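Local coordinates for siderophore-interacting protein (PDB 6K2L) that probably uses its bound FAD to reduce ferric siderophores and so release their iron inside the bacterial cell, as related siderophore-interacting flavoproteins do, at residues A[188-193]-A[201-206]; A[223-228]-A[245-250]; A[26-31]-A[113-118]; A[87-90]-A[95-98]. The protein carries 1 engineered substitution. All coordinates share one frame; numbering follows the deposited sequence.

Contact 1. Residues A[188-193]-A[201-206]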
# COMPACT_ATOMS: atom_id res chain seq x y z
N ARG A 188 -9.77 20.02 -1.42
CA ARG A 188 -10.21 21.25 -2.11
C ARG A 188 -9.54 21.37 -3.48
O ARG A 188 -8.31 21.43 -3.59
CB ARG A 188 -9.92 22.47 -1.23
CG ARG A 188 -10.42 23.81 -1.79
CD ARG A 188 -11.93 23.99 -1.62
NE ARG A 188 -12.38 23.97 -0.22
CZ ARG A 188 -12.52 25.06 0.54
NH1 ARG A 188 -12.23 26.27 0.05
NH2 ARG A 188 -12.94 24.92 1.79
N TRP A 189 -10.35 21.40 -4.52
CA TRP A 189 -9.87 21.43 -5.90
C TRP A 189 -9.87 22.86 -6.45
O TRP A 189 -10.84 23.61 -6.29
CB TRP A 189 -10.72 20.53 -6.79
CG TRP A 189 -10.65 19.03 -6.47
CD1 TRP A 189 -11.40 18.35 -5.54
CD2 TRP A 189 -9.83 18.03 -7.11
NE1 TRP A 189 -11.10 17.01 -5.57
CE2 TRP A 189 -10.14 16.79 -6.52
CE3 TRP A 189 -8.87 18.08 -8.12
CZ2 TRP A 189 -9.49 15.61 -6.89
CZ3 TRP A 189 -8.25 16.91 -8.49
CH2 TRP A 189 -8.56 15.68 -7.87
N PHE A 190 -8.78 23.22 -7.10
CA PHE A 190 -8.64 24.50 -7.78
C PHE A 190 -8.45 24.21 -9.25
O PHE A 190 -7.58 23.40 -9.61
CB PHE A 190 -7.47 25.29 -7.20
CG PHE A 190 -7.73 25.81 -5.82
CD1 PHE A 190 -8.15 27.10 -5.63
CD2 PHE A 190 -7.60 24.98 -4.70
CE1 PHE A 190 -8.40 27.58 -4.37
CE2 PHE A 190 -7.87 25.45 -3.43
CZ PHE A 190 -8.26 26.75 -3.26
N VAL A 191 -9.29 24.80 -10.09
CA VAL A 191 -9.12 24.74 -11.54
C VAL A 191 -8.30 25.94 -11.97
O VAL A 191 -8.57 27.06 -11.54
CB VAL A 191 -10.48 24.71 -12.25
CG1 VAL A 191 -10.26 24.70 -13.77
CG2 VAL A 191 -11.28 23.48 -11.81
N GLY A 192 -7.30 25.70 -12.81
CA GLY A 192 -6.52 26.79 -13.37
C GLY A 192 -5.28 26.28 -14.07
O GLY A 192 -4.94 25.09 -14.01
N SER A 193 -4.59 27.20 -14.71
CA SER A 193 -3.36 26.90 -15.41
C SER A 193 -2.19 26.99 -14.44
O SER A 193 -2.31 27.62 -13.38
CB SER A 193 -3.21 27.88 -16.58
OG SER A 193 -1.86 28.12 -16.89
N VAL A 201 -2.68 29.11 -3.18
CA VAL A 201 -1.68 29.44 -2.16
C VAL A 201 -2.29 30.31 -1.07
O VAL A 201 -2.06 30.07 0.12
CB VAL A 201 -0.44 30.12 -2.77
CG1 VAL A 201 0.59 30.40 -1.68
CG2 VAL A 201 0.16 29.23 -3.81
N GLU A 202 -3.06 31.32 -1.46
CA GLU A 202 -3.83 32.09 -0.49
C GLU A 202 -4.67 31.17 0.40
O GLU A 202 -4.62 31.28 1.63
CB GLU A 202 -4.73 33.11 -1.20
CG GLU A 202 -5.68 33.80 -0.23
CD GLU A 202 -6.21 35.15 -0.74
OE1 GLU A 202 -7.25 35.17 -1.46
OE2 GLU A 202 -5.60 36.19 -0.41
N TYR A 203 -5.41 30.24 -0.21
CA TYR A 203 -6.30 29.38 0.58
C TYR A 203 -5.52 28.53 1.56
O TYR A 203 -5.91 28.41 2.73
CB TYR A 203 -7.14 28.49 -0.31
CG TYR A 203 -7.64 27.24 0.36
CD1 TYR A 203 -8.77 27.27 1.18
CD2 TYR A 203 -6.99 26.01 0.17
CE1 TYR A 203 -9.26 26.11 1.79
CE2 TYR A 203 -7.45 24.86 0.78
CZ TYR A 203 -8.60 24.91 1.58
OH TYR A 203 -9.07 23.77 2.17
N PHE A 204 -4.42 27.92 1.11
CA PHE A 204 -3.68 27.01 1.97
C PHE A 204 -2.93 27.75 3.05
O PHE A 204 -2.73 27.20 4.14
CB PHE A 204 -2.70 26.13 1.19
CG PHE A 204 -2.61 24.72 1.73
CD1 PHE A 204 -3.48 23.74 1.27
CD2 PHE A 204 -1.70 24.39 2.73
CE1 PHE A 204 -3.44 22.44 1.77
CE2 PHE A 204 -1.65 23.10 3.24
CZ PHE A 204 -2.53 22.12 2.75
N THR A 205 -2.49 28.98 2.77
CA THR A 205 -1.82 29.74 3.82
C THR A 205 -2.82 30.25 4.86
O THR A 205 -2.42 30.44 6.01
CB THR A 205 -1.01 30.89 3.20
OG1 THR A 205 -1.86 31.68 2.35
CG2 THR A 205 0.17 30.34 2.37
N SER A 206 -4.10 30.44 4.48
CA SER A 206 -5.13 30.79 5.45
C SER A 206 -5.45 29.69 6.46
O SER A 206 -6.06 29.98 7.49
CB SER A 206 -6.44 31.19 4.75
OG SER A 206 -7.20 30.06 4.30

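Contact 2. Residues A[223-228]-A[245-250]. With FAD (flavin-adenine dinucleotide), chain C.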
# COMPACT_ATOMS: atom_id res chain seq x y z
N GLY A 223 5.95 26.14 -8.89
CA GLY A 223 5.18 27.25 -8.35
C GLY A 223 4.12 26.90 -7.31
O GLY A 223 3.41 27.79 -6.84
N LEU A 224 3.96 25.62 -7.00
CA LEU A 224 3.22 25.20 -5.82
C LEU A 224 4.17 24.78 -4.70
O LEU A 224 3.95 25.15 -3.54
CB LEU A 224 2.29 24.03 -6.15
CG LEU A 224 1.15 24.30 -7.13
CD1 LEU A 224 0.72 22.99 -7.76
CD2 LEU A 224 -0.02 24.95 -6.42
N VAL A 225 5.22 24.02 -5.02
CA VAL A 225 6.08 23.46 -3.98
C VAL A 225 6.82 24.56 -3.24
O VAL A 225 6.91 24.55 -2.01
CB VAL A 225 7.06 22.44 -4.58
CG1 VAL A 225 8.09 22.03 -3.54
CG2 VAL A 225 6.30 21.24 -5.09
N VAL A 226 7.36 25.52 -3.98
CA VAL A 226 8.27 26.48 -3.36
C VAL A 226 7.54 27.47 -2.44
O VAL A 226 7.96 27.64 -1.28
CB VAL A 226 9.09 27.18 -4.44
CG1 VAL A 226 9.74 28.44 -3.89
CG2 VAL A 226 10.14 26.19 -4.97
N PRO A 227 6.47 28.14 -2.88
CA PRO A 227 5.76 29.02 -1.95
C PRO A 227 5.27 28.30 -0.71
O PRO A 227 5.33 28.87 0.38
CB PRO A 227 4.60 29.59 -2.78
CG PRO A 227 4.48 28.70 -3.98
CD PRO A 227 5.87 28.19 -4.23
N MET A 228 4.80 27.05 -0.84
CA MET A 228 4.30 26.34 0.34
C MET A 228 5.43 25.98 1.30
O MET A 228 5.27 26.14 2.52
CB MET A 228 3.54 25.07 -0.09
CG MET A 228 2.22 25.32 -0.86
SD MET A 228 1.11 26.57 -0.15
CE MET A 228 0.98 26.00 1.56
N ALA A 245 9.14 18.36 0.02
CA ALA A 245 8.98 19.47 -0.93
C ALA A 245 9.84 19.15 -2.15
O ALA A 245 11.03 19.45 -2.18
CB ALA A 245 9.34 20.81 -0.32
N VAL A 246 9.22 18.53 -3.15
CA VAL A 246 9.90 18.07 -4.34
C VAL A 246 9.15 18.64 -5.53
O VAL A 246 7.98 18.29 -5.74
CB VAL A 246 9.94 16.53 -4.43
CG1 VAL A 246 10.53 16.11 -5.73
CG2 VAL A 246 10.70 15.95 -3.28
N PRO A 247 9.74 19.54 -6.32
CA PRO A 247 9.03 20.02 -7.52
C PRO A 247 9.10 18.95 -8.60
O PRO A 247 10.18 18.47 -8.96
CB PRO A 247 9.80 21.29 -7.92
CG PRO A 247 10.85 21.50 -6.81
CD PRO A 247 11.06 20.17 -6.16
N TYR A 248 7.93 18.52 -9.08
CA TYR A 248 7.88 17.42 -10.03
C TYR A 248 8.25 17.88 -11.43
O TYR A 248 8.77 17.09 -12.22
CB TYR A 248 6.50 16.77 -10.03
CG TYR A 248 6.27 15.77 -8.90
CD1 TYR A 248 7.10 15.75 -7.79
CD2 TYR A 248 5.22 14.87 -8.94
CE1 TYR A 248 6.90 14.85 -6.78
CE2 TYR A 248 5.02 13.96 -7.93
CZ TYR A 248 5.86 13.95 -6.85
OH TYR A 248 5.68 13.03 -5.83
N TRP A 249 8.01 19.15 -11.75
CA TRP A 249 8.35 19.75 -13.04
C TRP A 249 8.24 21.27 -12.93
O TRP A 249 7.89 21.81 -11.88
CB TRP A 249 7.45 19.25 -14.17
CG TRP A 249 5.99 19.63 -14.01
CD1 TRP A 249 5.12 19.19 -13.05
CD2 TRP A 249 5.24 20.52 -14.85
NE1 TRP A 249 3.88 19.75 -13.25
CE2 TRP A 249 3.92 20.56 -14.34
CE3 TRP A 249 5.54 21.28 -15.99
CZ2 TRP A 249 2.92 21.34 -14.93
CZ3 TRP A 249 4.55 22.05 -16.57
CH2 TRP A 249 3.25 22.07 -16.04
N ARG A 250 8.55 21.95 -14.03
CA ARG A 250 8.54 23.40 -14.05
C ARG A 250 7.95 23.85 -15.38
O ARG A 250 8.45 23.47 -16.43
CB ARG A 250 9.95 23.96 -13.86
CG ARG A 250 9.96 25.47 -13.76
CD ARG A 250 11.26 25.96 -13.17
NE ARG A 250 11.33 27.42 -13.08
CZ ARG A 250 12.44 28.09 -12.75
NH1 ARG A 250 13.56 27.43 -12.48
NH2 ARG A 250 12.42 29.42 -12.69
PA FAD C . 9.23 16.96 -20.83
O1A FAD C . 9.97 16.43 -22.02
O2A FAD C . 9.97 16.86 -19.49
O5B FAD C . 8.84 18.53 -20.93
C5B FAD C . 8.23 19.09 -22.11
C4B FAD C . 7.47 20.37 -21.81
O4B FAD C . 6.18 20.06 -21.25
C3B FAD C . 8.11 21.36 -20.84
O3B FAD C . 7.81 22.69 -21.24
C2B FAD C . 7.46 20.99 -19.50
O2B FAD C . 7.38 22.06 -18.56
C1B FAD C . 6.06 20.60 -19.94
N9A FAD C . 5.48 19.56 -19.12
C8A FAD C . 6.12 18.46 -18.61
N7A FAD C . 5.34 17.66 -17.92
C5A FAD C . 4.10 18.28 -17.99
C6A FAD C . 2.84 17.94 -17.46
N6A FAD C . 2.61 16.82 -16.76
N1A FAD C . 1.80 18.78 -17.70
C2A FAD C . 2.03 19.89 -18.41
N3A FAD C . 3.17 20.31 -18.97
C4A FAD C . 4.17 19.45 -18.72
N1 FAD C . 4.40 13.07 -13.78
C2 FAD C . 3.30 12.31 -14.07
O2 FAD C . 2.59 12.55 -15.05
N3 FAD C . 2.95 11.26 -13.25
C4 FAD C . 3.62 10.86 -12.11
O4 FAD C . 3.21 9.89 -11.46
C4X FAD C . 4.79 11.66 -11.81
N5 FAD C . 5.50 11.34 -10.74
C5X FAD C . 6.61 12.11 -10.45
C6 FAD C . 7.35 11.81 -9.32
C7 FAD C . 8.47 12.56 -8.97
C7M FAD C . 9.26 12.18 -7.74
C8 FAD C . 8.87 13.63 -9.79
C8M FAD C . 10.10 14.44 -9.47
C9 FAD C . 8.14 13.92 -10.94
C9A FAD C . 7.01 13.18 -11.27
N10 FAD C . 6.23 13.49 -12.40
C10 FAD C . 5.10 12.75 -12.70
C1' FAD C . 6.59 14.63 -13.27
C2' FAD C . 7.13 14.23 -14.64
O2' FAD C . 8.45 13.68 -14.55
C3' FAD C . 7.15 15.48 -15.53
O3' FAD C . 5.81 15.80 -15.89
C4' FAD C . 7.99 15.34 -16.80
O4' FAD C . 8.40 16.64 -17.22
C5' FAD C . 7.22 14.63 -17.90
O5' FAD C . 8.10 14.37 -19.00
P FAD C . 7.65 14.63 -20.49
O1P FAD C . 8.66 13.89 -21.37
O2P FAD C . 6.25 14.26 -20.72
O3P FAD C . 7.84 16.20 -20.67

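Contact 3. Residues A[26-31]-A[113-118]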
# COMPACT_ATOMS: atom_id res chain seq x y z
N ARG A 26 -4.08 9.39 -17.37
CA ARG A 26 -4.18 8.13 -18.09
C ARG A 26 -3.43 7.05 -17.31
O ARG A 26 -2.22 7.16 -17.12
CB ARG A 26 -3.62 8.27 -19.50
CG ARG A 26 -3.72 7.01 -20.32
CD ARG A 26 -3.39 7.27 -21.78
NE ARG A 26 -4.58 7.77 -22.47
CZ ARG A 26 -4.56 8.55 -23.54
NH1 ARG A 26 -3.40 8.91 -24.08
NH2 ARG A 26 -5.70 8.95 -24.07
N ARG A 27 -4.16 6.05 -16.83
CA ARG A 27 -3.60 4.96 -16.04
C ARG A 27 -3.16 3.84 -16.98
O ARG A 27 -4.01 3.17 -17.59
CB ARG A 27 -4.62 4.42 -15.03
CG ARG A 27 -4.18 3.14 -14.31
CD ARG A 27 -4.87 2.99 -12.93
NE ARG A 27 -4.92 4.28 -12.26
CZ ARG A 27 -5.92 4.70 -11.48
NH1 ARG A 27 -6.98 3.92 -11.25
NH2 ARG A 27 -5.85 5.92 -10.94
N ILE A 28 -1.85 3.64 -17.09
CA ILE A 28 -1.28 2.61 -17.94
C ILE A 28 -0.84 1.47 -17.04
O ILE A 28 -0.12 1.67 -16.06
CB ILE A 28 -0.11 3.16 -18.76
CG1 ILE A 28 -0.62 4.21 -19.75
CG2 ILE A 28 0.59 2.03 -19.42
CD1 ILE A 28 0.49 5.01 -20.45
N CYS A 29 -1.34 0.28 -17.33
CA CYS A 29 -1.07 -0.89 -16.51
C CYS A 29 -0.06 -1.76 -17.23
O CYS A 29 -0.29 -2.19 -18.36
CB CYS A 29 -2.34 -1.67 -16.24
SG CYS A 29 -1.97 -3.29 -15.55
N LEU A 30 1.06 -2.02 -16.58
CA LEU A 30 2.19 -2.69 -17.19
C LEU A 30 2.38 -4.03 -16.51
O LEU A 30 2.09 -4.20 -15.33
CB LEU A 30 3.44 -1.84 -17.05
CG LEU A 30 3.32 -0.50 -17.78
CD1 LEU A 30 3.98 0.57 -16.96
CD2 LEU A 30 3.98 -0.62 -19.10
N THR A 31 2.83 -5.00 -17.28
CA THR A 31 2.97 -6.35 -16.77
C THR A 31 4.22 -6.98 -17.34
O THR A 31 4.67 -6.62 -18.43
CB THR A 31 1.74 -7.21 -17.09
OG1 THR A 31 1.95 -8.53 -16.58
CG2 THR A 31 1.48 -7.27 -18.61
N ASN A 113 0.64 9.41 -24.93
CA ASN A 113 -0.34 9.70 -25.97
C ASN A 113 -0.50 8.53 -26.94
O ASN A 113 -1.62 8.10 -27.23
CB ASN A 113 0.04 10.98 -26.70
CG ASN A 113 0.06 12.17 -25.78
OD1 ASN A 113 -0.38 12.07 -24.63
ND2 ASN A 113 0.59 13.30 -26.25
N GLU A 114 0.61 7.98 -27.42
CA GLU A 114 0.50 6.95 -28.44
C GLU A 114 0.20 5.57 -27.87
O GLU A 114 -0.04 4.64 -28.64
CB GLU A 114 1.77 6.89 -29.26
CG GLU A 114 1.96 8.10 -30.14
CD GLU A 114 3.34 8.12 -30.78
OE1 GLU A 114 4.02 7.05 -30.75
OE2 GLU A 114 3.74 9.18 -31.34
N VAL A 115 0.15 5.45 -26.54
CA VAL A 115 0.25 4.14 -25.90
C VAL A 115 -0.81 3.19 -26.44
O VAL A 115 -1.98 3.56 -26.63
CB VAL A 115 0.16 4.28 -24.37
CG1 VAL A 115 -1.25 4.67 -23.90
CG2 VAL A 115 0.61 2.99 -23.70
N LYS A 116 -0.39 1.97 -26.73
CA LYS A 116 -1.25 0.87 -27.13
C LYS A 116 -0.93 -0.31 -26.24
O LYS A 116 0.18 -0.41 -25.71
CB LYS A 116 -1.00 0.48 -28.59
CG LYS A 116 -2.17 0.69 -29.51
CD LYS A 116 -2.57 2.16 -29.58
CE LYS A 116 -3.24 2.48 -30.94
NZ LYS A 116 -4.18 3.67 -30.91
N PRO A 117 -1.86 -1.23 -26.05
CA PRO A 117 -1.48 -2.50 -25.43
C PRO A 117 -0.41 -3.16 -26.29
O PRO A 117 -0.47 -3.10 -27.52
CB PRO A 117 -2.79 -3.30 -25.41
CG PRO A 117 -3.88 -2.23 -25.52
CD PRO A 117 -3.28 -1.17 -26.40
N GLY A 118 0.61 -3.71 -25.64
CA GLY A 118 1.74 -4.27 -26.36
C GLY A 118 2.95 -3.36 -26.47
O GLY A 118 4.03 -3.84 -26.85

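Contact 4. Residues A[87-90]-A[95-98]. With FAD (flavin-adenine dinucleotide), chain C.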
# COMPACT_ATOMS: atom_id res chain seq x y z
N ALA A 87 -0.01 1.97 -8.42
CA ALA A 87 -0.34 0.76 -7.65
C ALA A 87 0.51 -0.40 -8.14
O ALA A 87 1.02 -0.39 -9.25
CB ALA A 87 -1.83 0.41 -7.75
N PHE A 88 0.65 -1.43 -7.31
CA PHE A 88 1.43 -2.60 -7.71
C PHE A 88 0.76 -3.85 -7.15
O PHE A 88 0.56 -3.94 -5.94
CB PHE A 88 2.89 -2.52 -7.25
CG PHE A 88 3.67 -3.78 -7.48
CD1 PHE A 88 3.89 -4.25 -8.76
CD2 PHE A 88 4.16 -4.51 -6.40
CE1 PHE A 88 4.60 -5.45 -8.97
CE2 PHE A 88 4.88 -5.71 -6.59
CZ PHE A 88 5.09 -6.19 -7.87
N ARG A 89 0.42 -4.80 -8.03
CA ARG A 89 -0.25 -6.06 -7.67
C ARG A 89 0.69 -7.21 -8.03
O ARG A 89 0.76 -7.64 -9.19
CB ARG A 89 -1.60 -6.18 -8.37
CG ARG A 89 -2.60 -5.12 -7.91
CD ARG A 89 -3.90 -5.14 -8.73
NE ARG A 89 -3.71 -4.79 -10.14
CZ ARG A 89 -3.73 -3.55 -10.62
NH1 ARG A 89 -3.92 -2.51 -9.81
NH2 ARG A 89 -3.57 -3.33 -11.92
N ARG A 90 1.43 -7.68 -7.03
CA ARG A 90 2.44 -8.71 -7.26
C ARG A 90 1.84 -9.97 -7.87
O ARG A 90 2.35 -10.50 -8.87
CB ARG A 90 3.14 -9.04 -5.95
CG ARG A 90 4.43 -9.79 -6.13
CD ARG A 90 5.00 -10.15 -4.79
NE ARG A 90 5.57 -8.99 -4.12
CZ ARG A 90 6.66 -8.37 -4.53
NH1 ARG A 90 7.28 -8.78 -5.62
NH2 ARG A 90 7.12 -7.32 -3.86
N LEU A 95 1.67 -3.47 -12.67
CA LEU A 95 2.19 -2.24 -12.11
C LEU A 95 1.53 -1.07 -12.84
O LEU A 95 1.60 -1.00 -14.06
CB LEU A 95 3.72 -2.18 -12.25
CG LEU A 95 4.34 -1.01 -11.49
CD1 LEU A 95 5.53 -1.46 -10.70
CD2 LEU A 95 4.69 0.13 -12.44
N ASP A 96 0.92 -0.14 -12.10
CA ASP A 96 0.16 0.99 -12.66
C ASP A 96 0.95 2.28 -12.59
O ASP A 96 1.39 2.69 -11.52
CB ASP A 96 -1.15 1.21 -11.89
CG ASP A 96 -2.19 0.19 -12.22
OD1 ASP A 96 -2.03 -0.49 -13.26
OD2 ASP A 96 -3.18 0.07 -11.45
N ILE A 97 1.09 2.97 -13.71
CA ILE A 97 1.63 4.32 -13.72
C ILE A 97 0.59 5.26 -14.31
O ILE A 97 0.07 4.97 -15.40
CB ILE A 97 2.93 4.40 -14.51
CG1 ILE A 97 3.93 3.40 -13.96
CG2 ILE A 97 3.49 5.81 -14.40
CD1 ILE A 97 5.19 3.25 -14.87
N ASP A 98 0.32 6.38 -13.63
CA ASP A 98 -0.65 7.38 -14.10
C ASP A 98 0.05 8.60 -14.72
O ASP A 98 0.78 9.33 -14.03
CB ASP A 98 -1.55 7.87 -12.96
CG ASP A 98 -2.52 6.81 -12.46
OD1 ASP A 98 -2.60 5.68 -13.02
OD2 ASP A 98 -3.24 7.13 -11.47
PA FAD C . 9.23 16.96 -20.83
O1A FAD C . 9.97 16.43 -22.02
O2A FAD C . 9.97 16.86 -19.49
O5B FAD C . 8.84 18.53 -20.93
C5B FAD C . 8.23 19.09 -22.11
C4B FAD C . 7.47 20.37 -21.81
O4B FAD C . 6.18 20.06 -21.25
C3B FAD C . 8.11 21.36 -20.84
O3B FAD C . 7.81 22.69 -21.24
C2B FAD C . 7.46 20.99 -19.50
O2B FAD C . 7.38 22.06 -18.56
C1B FAD C . 6.06 20.60 -19.94
N9A FAD C . 5.48 19.56 -19.12
C8A FAD C . 6.12 18.46 -18.61
N7A FAD C . 5.34 17.66 -17.92
C5A FAD C . 4.10 18.28 -17.99
C6A FAD C . 2.84 17.94 -17.46
N6A FAD C . 2.61 16.82 -16.76
N1A FAD C . 1.80 18.78 -17.70
C2A FAD C . 2.03 19.89 -18.41
N3A FAD C . 3.17 20.31 -18.97
C4A FAD C . 4.17 19.45 -18.72
N1 FAD C . 4.40 13.07 -13.78
C2 FAD C . 3.30 12.31 -14.07
O2 FAD C . 2.59 12.55 -15.05
N3 FAD C . 2.95 11.26 -13.25
C4 FAD C . 3.62 10.86 -12.11
O4 FAD C . 3.21 9.89 -11.46
C4X FAD C . 4.79 11.66 -11.81
N5 FAD C . 5.50 11.34 -10.74
C5X FAD C . 6.61 12.11 -10.45
C6 FAD C . 7.35 11.81 -9.32
C7 FAD C . 8.47 12.56 -8.97
C7M FAD C . 9.26 12.18 -7.74
C8 FAD C . 8.87 13.63 -9.79
C8M FAD C . 10.10 14.44 -9.47
C9 FAD C . 8.14 13.92 -10.94
C9A FAD C . 7.01 13.18 -11.27
N10 FAD C . 6.23 13.49 -12.40
C10 FAD C . 5.10 12.75 -12.70
C1' FAD C . 6.59 14.63 -13.27
C2' FAD C . 7.13 14.23 -14.64
O2' FAD C . 8.45 13.68 -14.55
C3' FAD C . 7.15 15.48 -15.53
O3' FAD C . 5.81 15.80 -15.89
C4' FAD C . 7.99 15.34 -16.80
O4' FAD C . 8.40 16.64 -17.22
C5' FAD C . 7.22 14.63 -17.90
O5' FAD C . 8.10 14.37 -19.00
P FAD C . 7.65 14.63 -20.49
O1P FAD C . 8.66 13.89 -21.37
O2P FAD C . 6.25 14.26 -20.72
O3P FAD C . 7.84 16.20 -20.67

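Contact 1. Residues A[188-193]-A[201-206]
Tyr-203, on helix 198-205, meets two side chains of strand 185-191, Arg-188 and Phe-190, which as alternate residues of one strand leave it on the same face. The inner part is aromatic. Phe-190 brings CZ to 3.6 Å from Tyr-203 CB, and its CE2 lies 3.7 Å from Tyr-203 CD2. With centroids 5.5 Å apart and planes inclined at 48°, the rings form an oblique pair, neither stacked nor T-shaped. Phe-190 also rests on Leu-169 of the adjacent strand 163-170.

On the solvent side stands Arg-188, an exposed residue that nonetheless lies closely over the ring. Its CG leaves anti to the backbone N (chi1 -176°) and comes over one face of the phenol ring, a CH-pi contact 4.2 Å from CG to the Tyr-203 centroid. Bends at chi2 and chi3 then fold the chain back, so that Tyr-203 CE1 sits over a face of the guanidinium, 3.4 Å from NH1. Ring and guanidinium planes are 39° apart, too tilted for parallel stacking.

No hydrogen bond crosses between the segments, and only 178 Å² is buried in total. The contact probably relies largely on shape and dispersion, with some attraction of the cationic group to the electron-rich ring.

Contact 2. Residues A[223-228]-A[245-250]
Val-225 on helix 222-235 fits against the side chains of Ala-245 and Pro-247 and the backbone between them, contributing 86 Å² of the buried surface, with Pro-247 (33 Å²) and Ala-245 (24 Å²) next. Its two methyl branches divide the work. CG1, anti to the backbone N (chi1 171°), lies 3.7 Å from Ala-245 CB and 4.3 Å from Pro-247 CG. CG2 turns to the Val-246–Pro-247 peptide, 3.5 Å from Val-246 O and 3.9 Å from Pro-247 CA. The side-chain contacts are apolar, though CG2 also rests on a carbonyl oxygen; no hydrogen bond joins the two segments.

Beyond Pro-247 the same segment becomes a wall of the FAD pocket. The Tyr-248 ring lies over the benzenoid end of the flavin, with FAD C7 above its centre. Trp-249 puts a face over the adenine, its CZ3 3.3 Å from FAD N3A, while its NE1 is hydrogen-bonded to Asp-144. Arg-250 O accepts a 2.8 Å hydrogen bond from the ribose hydroxyl O2B of FAD.

Segment 245-250 thus leaves strand 243-245, at one border of the parallel sheet, between two helices: Val-225 of helix 222-235 packs against it, while helix 255-266 touches Pro-247 through Tyr-258 and Val-265 and hydrogen-bonds the Pro-247 carbonyl through Arg-262.

Contact 3. Residues A[26-31]-A[113-118]
Ile-28 and Val-115 face each other with their CA atoms 8.2 Å apart, and two residues earlier Arg-26 and Asn-113 pair at 8.9 Å between CA atoms. The two backbones therefore advance in the same sense over this part, at a spacing that only side chains can bridge. Segment 26-31 is extended throughout, whereas 113-118 passes from helix 107-114 into a loop that is extended over Val-115 to Pro-117, and no hydrogen bond links one to the other.

The apolar centre is a tip-to-tip meeting of Ile-28 and Val-115. CD1 of Ile-28 reaches both branches of the valine, lying 3.8 Å from Val-115 CG2 and 3.9 Å from Val-115 CG1. The isoleucine can do so because CG1 is anti to its carbonyl carbon (chi1 -66°) and the chain runs on extended to CD1. Arg-26 and Val-115 pass alongside each other, pointing opposite ways, with Arg-26 CD 4.0 Å from Val-115 CG1. A bend at chi3 (-84°) then brings the guanidinium edge-on to the last turn of helix 107-114, where Asn-113 CA lies in its plane, 3.7 Å from NH1.

The polar grip on that guanidinium comes from beyond the two segments: NE forms a salt bridge with Asp-20, and NH1 is hydrogen-bonded to the Ala-112 carbonyl. A positive charge near the carbonyl side of the last helical turn is probably favourable.

In the fold, strand 25-31 lies between strands 11-20 and 94-100 of the antiparallel barrel, and the contact lays the last turn of helix 107-114 and its following loop against it. Ile-18 of strand 11-20 borders the contact, touching Arg-26 and Pro-117.

Contact 4. Residues A[87-90]-A[95-98]
The Arg-89 guanidinium turns an edge to the Asp-96 carboxylate, with OD2 close to its plane. On the acid side the geometry differs: NH1 approaches OD2 from above the carboxylate plane, 47° out of it, and the two flat groups are inclined at 59°. The resulting salt bridge measures 3.1 Å from Arg-89 NH1 to Asp-96 OD2, with weak bonds from NH2 to both carboxylate oxygens. The stronger polar partner of Arg-89 is Glu-94, which forms a salt bridge with NH2, so two acids hold this guanidinium. Phe-88 has the Arg-90 backbone N over one face and the Arg-90 CZ at its edge, and Phe-88 CE2 lies over a face of the Arg-90 guanidinium; its CD1 meets Leu-95 CD1 obliquely at 3.8 Å.

Between these two sets of side chains the backbones pair in antiparallel fashion, strand directions 166° apart. Asp-96 N gives a 2.9 Å bond to Ala-87 O in the hydrogen-bonded pair, though the return bond, Ala-87 N to Asp-96 O, is weak at 3.5 Å. Phe-88 and Leu-95 form the next, non-hydrogen-bonded pair.

Farther along, Asp-98 O accepts a 3.0 Å bond from flavin N3. Strands 79-89 and 94-100 form a beta hairpin of the six-stranded antiparallel barrel characteristic of FAD-binding domains in the ferredoxin reductase-like superfamily.

How the contacts relate
The four contacts fall into two pairs, one in each domain, with FAD between them. Contacts 3 and 4, centres 12 Å apart, share the barrel: strands 25-31 and 94-100 are neighbours, joined by Leu-30 N to Leu-95 O (2.8 Å, a probable hydrogen bond) and by the salt bridge from Arg-27 NE to Asp-98 OD1 (2.8 Å). Contacts 1 and 2, centres 14 Å apart, belong to the parallel-sheet domain and touch where Phe-204 CD2 packs 3.3 Å from Met-228 CE. Contacts 2 and 4 do not meet, their nearest atoms being about 9 Å apart, yet segments 245-250 and 95-98 both reach FAD, through Tyr-248 to Arg-250 and through Asp-98. Contact 1 lies at the surface, its centre about 19 Å from the chain's.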